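Local coordinates for ABC transporter, substrate binding protein (Agrobacterium tumefaciens, PDB 3C9H) that probably captures a solute in the periplasm for delivery to an ABC importer, and binds a magnesium ion, at residues A[37-42]-A[85-90]; A[19-24]-A[64-69]; A[153-158]-A[255-260]; A[136-141]-A[251-256]. One frame throughout, in Å; residues are numbered along the deposited sequence.

The contacts form two pairs, on opposite sides of the chain's centre. Contacts 1 and 2 adjoin, with centres 9 Å apart. Strand 62-67 runs between strands 20-24 and 35-40, and Tyr65 OH reaches Leu42 O at 2.6 Å. Both lie close to the magnesium ion: Ser41 of contact 1 binds it, and the Asp67 side chain of contact 2 is about 4 Å from it. Contacts 3 and 4 share Lys255 and Asp256, and Val259 O lies 2.9 Å from Ala137 N. Centres of contacts 1 and 3 are 35 Å apart, consistent with placement in the two lobes of a periplasmic binding protein. Contacts 3 and 4 lie away from the metal.

Contact 1 (A[37-42]-A[85-90]); sequences VVYSSL and KKTADF. With MG (magnesium ion), chain C.
A parallel bridge between Val38 and Phe90, CA to CA 4.9 Å, joins strand 35-40 to the start of strand 90-93. Tyr39 N donates to Phe90 O at 3.0 Å. Upstream, Val37 is gripped at both backbone polar atoms by Asp89. Asp89 N donates to Val37 O, while Val37 N returns a bond of 2.9 Å to Asp89 OD2, on its anti side but tilted out of the carboxylate plane, with an N-H...O angle of 166°. The other oxygen, OD1, accepts from Asn273 N, so each carboxylate oxygen has a backbone N-H donor. Strand order 62-67, 35-40, 90-93, with helix 70-82 linking the first and last of these in the chain, matches the sheet of a periplasmic binding protein lobe. Ala88 supplies the tight packing: its CB stands 3.4 Å from the centroid of the Tyr39 ring, only 5° off the normal, a CH-pi contact. A first torsion of -55° places Tyr39 CG anti to its carbonyl carbon, which turns one face of the ring to that methyl. Glu80 OE1 is hydrogen-bonded to both Tyr39 OH and Thr87 OG1. On the face shared by Val38 and Phe90, Val38 CG1 meets the edge of the phenyl ring at CD2, 4.2 Å away. Past the strand, Leu42 N donates to Ser40 OG in an ST turn. Ser41 O binds magnesium at 2.3 Å, with Asp43 OD1 as another ligand.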
loop_
_atom_site.group_PDB
_atom_site.type_symbol
_atom_site.label_atom_id
_atom_site.label_comp_id
_atom_site.label_asym_id
_atom_site.label_seq_id
_atom_site.Cartn_x
_atom_site.Cartn_y
_atom_site.Cartn_z
ATOM N N VAL A 37 -6.177 17.035 10.046
ATOM C CA VAL A 37 -5.423 15.950 10.622
ATOM C C VAL A 37 -5.586 14.713 9.724
ATOM O O VAL A 37 -6.705 14.289 9.445
ATOM C CB VAL A 37 -5.846 15.629 12.057
ATOM C CG1 VAL A 37 -5.076 14.432 12.571
ATOM C CG2 VAL A 37 -5.590 16.877 12.981
ATOM N N VAL A 38 -4.464 14.143 9.307
ATOM C CA VAL A 38 -4.437 12.967 8.412
ATOM C C VAL A 38 -3.709 11.810 9.097
ATOM O O VAL A 38 -2.585 11.982 9.566
ATOM C CB VAL A 38 -3.724 13.330 7.052
ATOM C CG1 VAL A 38 -3.649 12.124 6.118
ATOM C CG2 VAL A 38 -4.381 14.563 6.383
ATOM N N TYR A 39 -4.337 10.634 9.193
ATOM C CA TYR A 39 -3.599 9.389 9.458
ATOM C C TYR A 39 -3.399 8.640 8.147
ATOM O O TYR A 39 -4.375 8.248 7.500
ATOM C CB TYR A 39 -4.299 8.457 10.431
ATOM C CG TYR A 39 -4.654 9.057 11.776
ATOM C CD1 TYR A 39 -4.124 10.271 12.206
ATOM C CD2 TYR A 39 -5.552 8.378 12.625
ATOM C CE1 TYR A 39 -4.488 10.791 13.454
ATOM C CE2 TYR A 39 -5.921 8.887 13.816
ATOM C CZ TYR A 39 -5.378 10.091 14.246
ATOM O OH TYR A 39 -5.765 10.579 15.474
ATOM N N SER A 40 -2.144 8.451 7.763
ATOM C CA SER A 40 -1.785 7.875 6.454
ATOM C C SER A 40 -0.598 6.944 6.489
ATOM O O SER A 40 0.328 7.084 7.279
ATOM C CB SER A 40 -1.551 8.996 5.459
ATOM O OG SER A 40 -1.062 8.537 4.215
ATOM N N SER A 41 -0.637 5.936 5.639
ATOM C CA SER A 41 0.472 5.026 5.533
ATOM C C SER A 41 1.404 5.416 4.397
ATOM O O SER A 41 2.413 4.763 4.220
ATOM C CB SER A 41 -0.002 3.591 5.358
ATOM O OG SER A 41 -0.630 3.377 4.092
ATOM N N LEU A 42 1.043 6.440 3.624
ATOM C CA LEU A 42 1.857 6.899 2.512
ATOM C C LEU A 42 3.089 7.589 3.095
ATOM O O LEU A 42 2.974 8.594 3.816
ATOM C CB LEU A 42 1.074 7.814 1.566
ATOM C CG LEU A 42 1.846 8.373 0.337
ATOM C CD1 LEU A 42 2.396 7.283 -0.588
ATOM C CD2 LEU A 42 1.026 9.332 -0.478
ATOM N N LYS A 85 -13.734 10.305 21.809
ATOM C CA LYS A 85 -12.843 11.384 21.400
ATOM C C LYS A 85 -12.973 11.660 19.910
ATOM O O LYS A 85 -13.546 10.875 19.155
ATOM C CB LYS A 85 -11.394 11.009 21.691
ATOM C CG LYS A 85 -11.051 10.864 23.150
ATOM C CD LYS A 85 -9.579 10.493 23.320
ATOM C CE LYS A 85 -9.289 9.006 23.013
ATOM N NZ LYS A 85 -7.841 8.706 22.740
ATOM N N LYS A 86 -12.405 12.771 19.474
ATOM C CA LYS A 86 -12.262 12.992 18.057
ATOM C C LYS A 86 -11.057 12.208 17.495
ATOM O O LYS A 86 -10.186 11.715 18.225
ATOM C CB LYS A 86 -12.264 14.501 17.738
ATOM C CG LYS A 86 -13.672 15.179 18.039
ATOM C CD LYS A 86 -14.799 14.661 17.103
ATOM C CE LYS A 86 -16.221 14.803 17.632
ATOM N NZ LYS A 86 -17.123 13.734 17.037
ATOM N N THR A 87 -11.042 12.052 16.183
ATOM C CA THR A 87 -9.999 11.288 15.518
ATOM C C THR A 87 -9.591 12.054 14.256
ATOM O O THR A 87 -9.958 13.212 14.086
ATOM C CB THR A 87 -10.467 9.802 15.274
ATOM O OG1 THR A 87 -9.355 8.964 14.943
ATOM C CG2 THR A 87 -11.528 9.673 14.167
ATOM N N ALA A 88 -8.832 11.414 13.381
ATOM C CA ALA A 88 -8.369 12.040 12.134
ATOM C C ALA A 88 -9.546 12.511 11.279
ATOM O O ALA A 88 -10.667 11.980 11.367
ATOM C CB ALA A 88 -7.515 11.047 11.332
ATOM N N ASP A 89 -9.269 13.488 10.426
ATOM C CA ASP A 89 -10.243 13.982 9.479
ATOM C C ASP A 89 -10.236 13.171 8.166
ATOM O O ASP A 89 -11.220 13.204 7.408
ATOM C CB ASP A 89 -9.942 15.447 9.197
ATOM C CG ASP A 89 -9.924 16.292 10.472
ATOM O OD1 ASP A 89 -10.797 16.063 11.316
ATOM O OD2 ASP A 89 -9.041 17.155 10.650
ATOM N N PHE A 90 -9.108 12.502 7.900
ATOM C CA PHE A 90 -8.874 11.667 6.713
ATOM C C PHE A 90 -7.958 10.499 7.075
ATOM O O PHE A 90 -6.912 10.691 7.722
ATOM C CB PHE A 90 -8.259 12.502 5.575
ATOM C CG PHE A 90 -8.220 11.791 4.240
ATOM C CD1 PHE A 90 -9.378 11.378 3.604
ATOM C CD2 PHE A 90 -7.025 11.545 3.621
ATOM C CE1 PHE A 90 -9.305 10.709 2.372
ATOM C CE2 PHE A 90 -6.953 10.892 2.390
ATOM C CZ PHE A 90 -8.108 10.473 1.776
HETATM MG MG MG C . 4.267 3.552 4.720
HETATM O O HOH W 1 4.689 4.541 6.730
#

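Contact 2 (A[19-24]-A[64-69]); sequences AQVAVF and HYEDML
His64 sits opposite Val23, a non-hydrogen-bonded antiparallel pair with CA atoms 4.6 Å apart, and its imidazole lies among the side chains of Val21 and Val23. At Tyr65 the backbone bonds in both directions: Tyr65 N donates to Ala22 O at 2.9 Å, and Ala22 N donates back to Tyr65 O with an N-H...O angle of 171°. With CG anti to the backbone N (chi1 -172°), the Tyr65 ring leaves strand 20-24 and packs on Ala47 and Ile51 of helix 44-57, leaving Tyr65 CB near the Phe24 ring, 4.4 Å from CE2. The phenol OH is bonded to Leu42 O and Ser40 OG. Glu66 returns to the face of His64, where its side chain runs beside Val21, pointing the same way, with Glu66 CD 3.8 Å from Val21 CG2. At the end of the chain, OE1 makes a salt bridge to Arg76 NH1, which probably offsets the charge of this buried residue. Asp67 forms the next hydrogen-bonded pair: its N donates to Gln20 O at 2.9 Å, nearly straight at 173°, and its O accepts from Gln20 N. Its carboxylate oxygen OD2 takes the N-H of Glu44, at the start of helix 44-57. Next, Met68 CB packs 4.3 Å from Ala19 CB. Strand 20-24 thus extends the sheet of a periplasmic binding protein lobe antiparallel to strand 62-67, whose Asp67 side chain comes within about 4 Å of the magnesium ion.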
loop_
_atom_site.group_PDB
_atom_site.type_symbol
_atom_site.label_atom_id
_atom_site.label_comp_id
_atom_site.label_asym_id
_atom_site.label_seq_id
_atom_site.Cartn_x
_atom_site.Cartn_y
_atom_site.Cartn_z
ATOM N N ALA A 19 4.306 6.987 15.128
ATOM C CA ALA A 19 3.896 7.873 14.062
ATOM C C ALA A 19 5.022 8.870 13.787
ATOM O O ALA A 19 5.662 9.363 14.731
ATOM C CB ALA A 19 2.600 8.564 14.426
ATOM N N GLN A 20 5.288 9.146 12.517
ATOM C CA GLN A 20 6.136 10.274 12.164
ATOM C C GLN A 20 5.166 11.394 11.811
ATOM O O GLN A 20 4.364 11.280 10.860
ATOM C CB GLN A 20 7.073 9.988 10.988
ATOM C CG GLN A 20 7.756 8.625 10.985
ATOM C CD GLN A 20 8.939 8.479 11.951
ATOM O OE1 GLN A 20 9.515 9.468 12.445
ATOM N NE2 GLN A 20 9.333 7.218 12.194
ATOM N N VAL A 21 5.211 12.453 12.602
ATOM C CA VAL A 21 4.328 13.575 12.442
ATOM C C VAL A 21 5.056 14.721 11.741
ATOM O O VAL A 21 6.179 15.088 12.127
ATOM C CB VAL A 21 3.802 14.051 13.801
ATOM C CG1 VAL A 21 2.879 15.243 13.614
ATOM C CG2 VAL A 21 3.089 12.905 14.530
ATOM N N ALA A 22 4.403 15.276 10.717
ATOM C CA ALA A 22 4.866 16.451 10.008
ATOM C C ALA A 22 3.752 17.487 9.967
ATOM O O ALA A 22 2.637 17.197 9.499
ATOM C CB ALA A 22 5.288 16.061 8.577
ATOM N N VAL A 23 4.042 18.699 10.431
ATOM C CA VAL A 23 3.044 19.758 10.502
ATOM C C VAL A 23 3.369 20.870 9.487
ATOM O O VAL A 23 4.410 21.519 9.570
ATOM C CB VAL A 23 2.895 20.333 11.936
ATOM C CG1 VAL A 23 1.848 21.428 11.974
ATOM C CG2 VAL A 23 2.520 19.238 12.935
ATOM N N PHE A 24 2.457 21.072 8.543
ATOM C CA PHE A 24 2.609 22.075 7.482
ATOM C C PHE A 24 1.715 23.313 7.774
ATOM O O PHE A 24 0.491 23.247 7.654
ATOM C CB PHE A 24 2.229 21.475 6.129
ATOM C CG PHE A 24 3.085 20.312 5.707
ATOM C CD1 PHE A 24 4.035 20.457 4.717
ATOM C CD2 PHE A 24 2.895 19.055 6.259
ATOM C CE1 PHE A 24 4.792 19.394 4.318
ATOM C CE2 PHE A 24 3.655 17.999 5.871
ATOM C CZ PHE A 24 4.604 18.161 4.912
ATOM N N HIS A 64 -1.730 18.596 9.421
ATOM C CA HIS A 64 -1.079 17.774 10.411
ATOM C C HIS A 64 -1.075 16.318 9.908
ATOM O O HIS A 64 -2.103 15.602 9.958
ATOM C CB HIS A 64 -1.845 17.927 11.722
ATOM C CG HIS A 64 -1.256 17.185 12.873
ATOM N ND1 HIS A 64 -1.101 15.817 12.881
ATOM C CD2 HIS A 64 -0.855 17.612 14.089
ATOM C CE1 HIS A 64 -0.586 15.443 14.039
ATOM N NE2 HIS A 64 -0.442 16.513 14.794
ATOM N N TYR A 65 0.075 15.893 9.394
ATOM C CA TYR A 65 0.198 14.638 8.680
ATOM C C TYR A 65 0.900 13.621 9.539
ATOM O O TYR A 65 2.063 13.807 9.876
ATOM C CB TYR A 65 0.982 14.835 7.362
ATOM C CG TYR A 65 0.990 13.630 6.455
ATOM C CD1 TYR A 65 -0.031 13.433 5.506
ATOM C CD2 TYR A 65 2.025 12.669 6.517
ATOM C CE1 TYR A 65 -0.012 12.330 4.622
ATOM C CE2 TYR A 65 2.032 11.559 5.645
ATOM C CZ TYR A 65 1.004 11.400 4.707
ATOM O OH TYR A 65 1.004 10.294 3.837
ATOM N N GLU A 66 0.191 12.543 9.877
ATOM C CA GLU A 66 0.750 11.435 10.634
ATOM C C GLU A 66 0.930 10.190 9.777
ATOM O O GLU A 66 -0.033 9.568 9.315
ATOM C CB GLU A 66 -0.116 11.103 11.869
ATOM C CG GLU A 66 -0.451 12.303 12.712
ATOM C CD GLU A 66 -0.582 11.991 14.211
ATOM O OE1 GLU A 66 -0.153 10.902 14.673
ATOM O OE2 GLU A 66 -1.103 12.873 14.932
ATOM N N ASP A 67 2.195 9.830 9.598
ATOM C CA ASP A 67 2.649 8.697 8.815
ATOM C C ASP A 67 2.807 7.548 9.806
ATOM O O ASP A 67 3.641 7.582 10.708
ATOM C CB ASP A 67 3.959 9.100 8.102
ATOM C CG ASP A 67 4.693 7.957 7.422
ATOM O OD1 ASP A 67 4.284 6.776 7.490
ATOM O OD2 ASP A 67 5.726 8.264 6.794
ATOM N N MET A 68 2.001 6.524 9.611
ATOM C CA MET A 68 1.943 5.405 10.505
ATOM C C MET A 68 1.616 4.104 9.770
ATOM O O MET A 68 1.132 4.116 8.628
ATOM C CB MET A 68 0.931 5.690 11.641
ATOM C CG MET A 68 -0.540 5.620 11.301
ATOM S SD MET A 68 -1.714 6.216 12.597
ATOM C CE MET A 68 -1.377 7.944 12.491
ATOM N N LEU A 69 1.878 2.990 10.430
ATOM C CA LEU A 69 1.551 1.663 9.868
ATOM C C LEU A 69 0.050 1.491 9.699
ATOM O O LEU A 69 -0.737 2.034 10.490
ATOM C CB LEU A 69 2.116 0.547 10.735
ATOM C CG LEU A 69 3.634 0.371 10.789
ATOM C CD1 LEU A 69 4.001 -0.637 11.897
ATOM C CD2 LEU A 69 4.203 -0.093 9.429
#

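Contact 3 (A[153-158]-A[255-260]); sequences ATRAEF and KDYTVV
Arg155 and Tyr257 make the dense part of this contact, the guanidinium lying flat on the phenol ring with centres 3.7 Å apart and planes at 10°. The geometry is cation-pi as well, Arg155 CZ sitting over the ring face. Two acceptors then fix the rotation of the group: Arg155 NH2 forms a salt bridge with Asp256 OD1 at 3.0 Å, met at the guanidinium edge, and donates to Tyr257 O, also at 3.0 Å. Arg155 NE bonds Tyr232 OH, NH1 a water at the guanidinium edge that also takes Val259 N, and Tyr257 OH bonds Asp191 OD1. Asp256 also reaches the helix backbone. A first torsion of 49°, between backbone N and carbonyl carbon, directs its carboxylate at the helix start, where Arg155 N donates to OD2 at 2.9 Å, nearly straight but from well above the carboxylate plane. Its own N is buried without a partner in the model. By contrast, the solvent side is thin. The extended Lys255 chain lies along Ala153, CD to CB 3.8 Å, although at its root Lys255 N holds Ala153 O with a bond of 2.8 Å at 174°. A water makes a looser link here, joining Ala156 N to Asp256 OD2. Thr154 is the N-cap of helix 155-164, its OG1 accepting from Glu157 N at 3.1 Å. Positive ends of helices favour carboxylates, so Asp256 is probably stabilised as an anion here, supplementing the N-cap motif from a loop far away in sequence.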
loop_
_atom_site.group_PDB
_atom_site.type_symbol
_atom_site.label_atom_id
_atom_site.label_comp_id
_atom_site.label_asym_id
_atom_site.label_seq_id
_atom_site.Cartn_x
_atom_site.Cartn_y
_atom_site.Cartn_z
ATOM N N ALA A 153 11.602 -14.184 -12.164
ATOM C CA ALA A 153 10.468 -13.406 -12.667
ATOM C C ALA A 153 9.106 -14.040 -12.338
ATOM O O ALA A 153 8.064 -13.482 -12.666
ATOM C CB ALA A 153 10.594 -13.223 -14.175
ATOM N N THR A 154 9.127 -15.201 -11.701
ATOM C CA THR A 154 7.942 -15.892 -11.254
ATOM C C THR A 154 8.252 -16.480 -9.890
ATOM O O THR A 154 9.414 -16.536 -9.470
ATOM C CB THR A 154 7.535 -17.055 -12.204
ATOM O OG1 THR A 154 8.477 -18.125 -12.086
ATOM C CG2 THR A 154 7.421 -16.600 -13.649
ATOM N N ARG A 155 7.218 -16.954 -9.216
ATOM C CA ARG A 155 7.376 -17.577 -7.918
ATOM C C ARG A 155 8.105 -18.926 -7.990
ATOM O O ARG A 155 8.895 -19.235 -7.123
ATOM C CB ARG A 155 6.007 -17.686 -7.233
ATOM C CG ARG A 155 5.625 -16.333 -6.618
ATOM C CD ARG A 155 4.166 -16.133 -6.480
ATOM N NE ARG A 155 3.860 -14.757 -6.087
ATOM C CZ ARG A 155 3.656 -13.755 -6.937
ATOM N NH1 ARG A 155 3.381 -12.557 -6.468
ATOM N NH2 ARG A 155 3.696 -13.945 -8.248
ATOM N N ALA A 156 7.829 -19.709 -9.028
ATOM C CA ALA A 156 8.607 -20.919 -9.306
ATOM C C ALA A 156 10.091 -20.607 -9.441
ATOM O O ALA A 156 10.917 -21.281 -8.820
ATOM C CB ALA A 156 8.107 -21.610 -10.559
ATOM N N GLU A 157 10.427 -19.593 -10.239
ATOM C CA GLU A 157 11.828 -19.182 -10.433
ATOM C C GLU A 157 12.474 -18.652 -9.161
ATOM O O GLU A 157 13.679 -18.812 -8.950
ATOM C CB GLU A 157 11.953 -18.112 -11.532
ATOM C CG GLU A 157 11.719 -18.643 -12.920
ATOM C CD GLU A 157 11.854 -17.589 -14.015
ATOM O OE1 GLU A 157 12.296 -16.470 -13.743
ATOM O OE2 GLU A 157 11.525 -17.896 -15.174
ATOM N N PHE A 158 11.678 -17.987 -8.331
ATOM C CA PHE A 158 12.179 -17.443 -7.086
ATOM C C PHE A 158 12.651 -18.598 -6.206
ATOM O O PHE A 158 13.763 -18.571 -5.681
ATOM C CB PHE A 158 11.060 -16.664 -6.378
ATOM C CG PHE A 158 11.536 -15.660 -5.357
ATOM C CD1 PHE A 158 11.484 -14.285 -5.638
ATOM C CD2 PHE A 158 11.969 -16.063 -4.112
ATOM C CE1 PHE A 158 11.891 -13.323 -4.680
ATOM C CE2 PHE A 158 12.384 -15.128 -3.130
ATOM C CZ PHE A 158 12.356 -13.754 -3.415
ATOM N N LYS A 255 5.687 -12.349 -13.508
ATOM C CA LYS A 255 5.042 -12.711 -14.766
ATOM C C LYS A 255 3.972 -13.775 -14.626
ATOM O O LYS A 255 3.080 -13.839 -15.469
ATOM C CB LYS A 255 6.088 -13.163 -15.783
ATOM C CG LYS A 255 7.031 -12.059 -16.224
ATOM C CD LYS A 255 8.120 -12.664 -17.059
ATOM C CE LYS A 255 9.136 -11.650 -17.564
ATOM N NZ LYS A 255 10.229 -12.400 -18.281
ATOM N N ASP A 256 4.070 -14.618 -13.594
ATOM C CA ASP A 256 2.997 -15.575 -13.258
ATOM C C ASP A 256 1.701 -14.846 -12.808
ATOM O O ASP A 256 0.626 -15.082 -13.342
ATOM C CB ASP A 256 3.461 -16.635 -12.239
ATOM C CG ASP A 256 4.183 -16.047 -11.010
ATOM O OD1 ASP A 256 4.516 -14.844 -10.978
ATOM O OD2 ASP A 256 4.452 -16.822 -10.071
ATOM N N TYR A 257 1.805 -13.938 -11.850
ATOM C CA TYR A 257 0.707 -13.020 -11.571
ATOM C C TYR A 257 1.241 -11.868 -10.726
ATOM O O TYR A 257 2.255 -12.013 -10.032
ATOM C CB TYR A 257 -0.454 -13.715 -10.842
ATOM C CG TYR A 257 -0.101 -14.193 -9.457
ATOM C CD1 TYR A 257 -0.226 -13.363 -8.352
ATOM C CD2 TYR A 257 0.359 -15.488 -9.251
ATOM C CE1 TYR A 257 0.122 -13.815 -7.073
ATOM C CE2 TYR A 257 0.684 -15.935 -8.006
ATOM C CZ TYR A 257 0.563 -15.114 -6.916
ATOM O OH TYR A 257 0.906 -15.624 -5.673
ATOM N N THR A 258 0.553 -10.736 -10.781
ATOM C CA THR A 258 0.961 -9.575 -10.000
ATOM C C THR A 258 -0.251 -9.076 -9.217
ATOM O O THR A 258 -1.240 -8.643 -9.807
ATOM C CB THR A 258 1.558 -8.405 -10.869
ATOM O OG1 THR A 258 2.784 -8.808 -11.501
ATOM C CG2 THR A 258 1.885 -7.193 -9.993
ATOM N N VAL A 259 -0.182 -9.172 -7.895
ATOM C CA VAL A 259 -1.219 -8.624 -7.047
ATOM C C VAL A 259 -1.156 -7.093 -7.077
ATOM O O VAL A 259 -0.064 -6.503 -7.071
ATOM C CB VAL A 259 -1.121 -9.147 -5.614
ATOM C CG1 VAL A 259 -2.149 -8.393 -4.728
ATOM C CG2 VAL A 259 -1.372 -10.686 -5.584
ATOM N N VAL A 260 -2.332 -6.457 -7.135
ATOM C CA VAL A 260 -2.430 -4.996 -7.172
ATOM C C VAL A 260 -3.336 -4.512 -6.035
ATOM O O VAL A 260 -4.469 -5.022 -5.821
ATOM C CB VAL A 260 -2.945 -4.475 -8.515
ATOM C CG1 VAL A 260 -3.051 -2.928 -8.516
ATOM C CG2 VAL A 260 -2.042 -4.937 -9.616
HETATM O O HOH W 2 2.365 -9.809 -6.800
HETATM O O HOH W 3 5.382 -19.528 -10.509
#

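Contact 4 (A[136-141]-A[251-256]); sequences PAVFVY and IVLPKD
Pro254 CG sits over one face of the Phe139 ring at the apolar centre, displaced toward the ring's rim, 3.7 Å from the centroid and 25° off the normal, a CH-pi contact. With CG anti to the carbonyl carbon (chi1 -57°), the Phe139 ring projects from the strand to meet the proline, while Phe158 meets it edge-to-face from helix 155-164. Pro254 CD, meanwhile, rests against the backbone at Val138 CA, 4.0 Å away. Moving outward on the same side of the sheet, Phe139 CB faces Val252 CB at 4.1 Å. On the other face the two branches of Val138 divide their work: CG2 meets Ile251 CG2 at 3.9 Å, and CG1 meets Leu253 CG at 4.0 Å. At the far end of the pairing Val252 CG2 approaches Tyr141 CE2 at 3.9 Å, the two side chains crossing at about a right angle. The polar edge is backbone. Phe139 N donates to Val252 O at 2.9 Å, and Val252 N donates in return to Phe139 O, the two reciprocal bonds of a hydrogen-bonded antiparallel pair. After this pair the chain of 251-256 departs, consistent with the 120° between the touching parts, and Pro254 O is taken by Thr258 OG1. The result is a short antiparallel ladder beside a strand, 135-142, that also pairs with strands 230-235 and 258-268, consistent with the second lobe of a periplasmic binding protein.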
loop_
_atom_site.group_PDB
_atom_site.type_symbol
_atom_site.label_atom_id
_atom_site.label_comp_id
_atom_site.label_asym_id
_atom_site.label_seq_id
_atom_site.Cartn_x
_atom_site.Cartn_y
_atom_site.Cartn_z
ATOM N N PRO A 136 1.242 -2.211 -7.697
ATOM C CA PRO A 136 1.559 -3.638 -7.677
ATOM C C PRO A 136 2.564 -4.048 -6.597
ATOM O O PRO A 136 3.363 -3.221 -6.154
ATOM C CB PRO A 136 2.162 -3.876 -9.053
ATOM C CG PRO A 136 2.917 -2.595 -9.340
ATOM C CD PRO A 136 2.006 -1.498 -8.731
ATOM N N ALA A 137 2.463 -5.303 -6.167
ATOM C CA ALA A 137 3.440 -5.962 -5.298
ATOM C C ALA A 137 4.446 -6.673 -6.189
ATOM O O ALA A 137 4.081 -7.621 -6.941
ATOM C CB ALA A 137 2.770 -6.959 -4.434
ATOM N N VAL A 138 5.703 -6.264 -6.071
ATOM C CA VAL A 138 6.740 -6.634 -7.039
ATOM C C VAL A 138 7.947 -7.281 -6.367
ATOM O O VAL A 138 8.110 -7.221 -5.143
ATOM C CB VAL A 138 7.224 -5.388 -7.822
ATOM C CG1 VAL A 138 6.051 -4.690 -8.489
ATOM C CG2 VAL A 138 8.023 -4.416 -6.886
ATOM N N PHE A 139 8.787 -7.903 -7.185
ATOM C CA PHE A 139 10.093 -8.357 -6.726
ATOM C C PHE A 139 11.056 -7.186 -6.892
ATOM O O PHE A 139 10.966 -6.427 -7.845
ATOM C CB PHE A 139 10.664 -9.522 -7.556
ATOM C CG PHE A 139 9.807 -10.770 -7.641
ATOM C CD1 PHE A 139 8.675 -10.964 -6.859
ATOM C CD2 PHE A 139 10.172 -11.779 -8.514
ATOM C CE1 PHE A 139 7.932 -12.143 -6.955
ATOM C CE2 PHE A 139 9.433 -12.977 -8.606
ATOM C CZ PHE A 139 8.318 -13.153 -7.829
ATOM N N VAL A 140 12.011 -7.102 -5.985
ATOM C CA VAL A 140 13.107 -6.196 -6.113
ATOM C C VAL A 140 14.394 -7.010 -5.980
ATOM O O VAL A 140 14.412 -8.090 -5.370
ATOM C CB VAL A 140 13.033 -5.023 -5.096
ATOM C CG1 VAL A 140 11.805 -4.164 -5.372
ATOM C CG2 VAL A 140 13.023 -5.536 -3.649
ATOM N N TYR A 141 15.455 -6.517 -6.604
ATOM C CA TYR A 141 16.747 -7.204 -6.533
ATOM C C TYR A 141 17.886 -6.208 -6.522
ATOM O O TYR A 141 17.726 -5.068 -6.972
ATOM C CB TYR A 141 16.917 -8.210 -7.687
ATOM C CG TYR A 141 16.970 -7.625 -9.085
ATOM C CD1 TYR A 141 18.184 -7.499 -9.770
ATOM C CD2 TYR A 141 15.812 -7.205 -9.728
ATOM C CE1 TYR A 141 18.223 -6.954 -11.058
ATOM C CE2 TYR A 141 15.845 -6.692 -10.996
ATOM C CZ TYR A 141 17.055 -6.553 -11.651
ATOM O OH TYR A 141 17.063 -6.033 -12.914
ATOM N N ILE A 251 13.737 -3.941 -10.332
ATOM C CA ILE A 251 12.348 -4.311 -10.102
ATOM C C ILE A 251 11.910 -5.343 -11.142
ATOM O O ILE A 251 12.236 -5.203 -12.331
ATOM C CB ILE A 251 11.405 -3.080 -10.264
ATOM C CG1 ILE A 251 11.766 -1.969 -9.269
ATOM C CG2 ILE A 251 9.941 -3.507 -10.119
ATOM C CD1 ILE A 251 11.171 -0.605 -9.617
ATOM N N VAL A 252 11.143 -6.342 -10.705
ATOM C CA VAL A 252 10.472 -7.297 -11.602
ATOM C C VAL A 252 9.007 -7.395 -11.214
ATOM O O VAL A 252 8.678 -7.713 -10.054
ATOM C CB VAL A 252 11.135 -8.714 -11.537
ATOM C CG1 VAL A 252 10.504 -9.653 -12.552
ATOM C CG2 VAL A 252 12.598 -8.631 -11.770
ATOM N N LEU A 253 8.111 -7.065 -12.156
ATOM C CA LEU A 253 6.691 -7.368 -11.972
ATOM C C LEU A 253 6.548 -8.857 -12.235
ATOM O O LEU A 253 6.867 -9.304 -13.316
ATOM C CB LEU A 253 5.776 -6.566 -12.922
ATOM C CG LEU A 253 5.324 -5.214 -12.348
ATOM C CD1 LEU A 253 6.471 -4.221 -12.437
ATOM C CD2 LEU A 253 4.082 -4.694 -13.073
ATOM N N PRO A 254 6.131 -9.633 -11.239
ATOM C CA PRO A 254 6.050 -11.070 -11.482
ATOM C C PRO A 254 5.168 -11.450 -12.680
ATOM O O PRO A 254 4.031 -10.962 -12.818
ATOM C CB PRO A 254 5.463 -11.602 -10.178
ATOM C CG PRO A 254 5.884 -10.611 -9.171
ATOM C CD PRO A 254 5.782 -9.304 -9.850
ATOM N N LYS A 255 5.687 -12.349 -13.508
ATOM C CA LYS A 255 5.042 -12.711 -14.766
ATOM C C LYS A 255 3.972 -13.775 -14.626
ATOM O O LYS A 255 3.080 -13.839 -15.469
ATOM C CB LYS A 255 6.088 -13.163 -15.783
ATOM C CG LYS A 255 7.031 -12.059 -16.224
ATOM C CD LYS A 255 8.120 -12.664 -17.059
ATOM C CE LYS A 255 9.136 -11.650 -17.564
ATOM N NZ LYS A 255 10.229 -12.400 -18.281
ATOM N N ASP A 256 4.070 -14.618 -13.594
ATOM C CA ASP A 256 2.997 -15.575 -13.258
ATOM C C ASP A 256 1.701 -14.846 -12.808
ATOM O O ASP A 256 0.626 -15.082 -13.342
ATOM C CB ASP A 256 3.461 -16.635 -12.239
ATOM C CG ASP A 256 4.183 -16.047 -11.010
ATOM O OD1 ASP A 256 4.516 -14.844 -10.978
ATOM O OD2 ASP A 256 4.452 -16.822 -10.071
#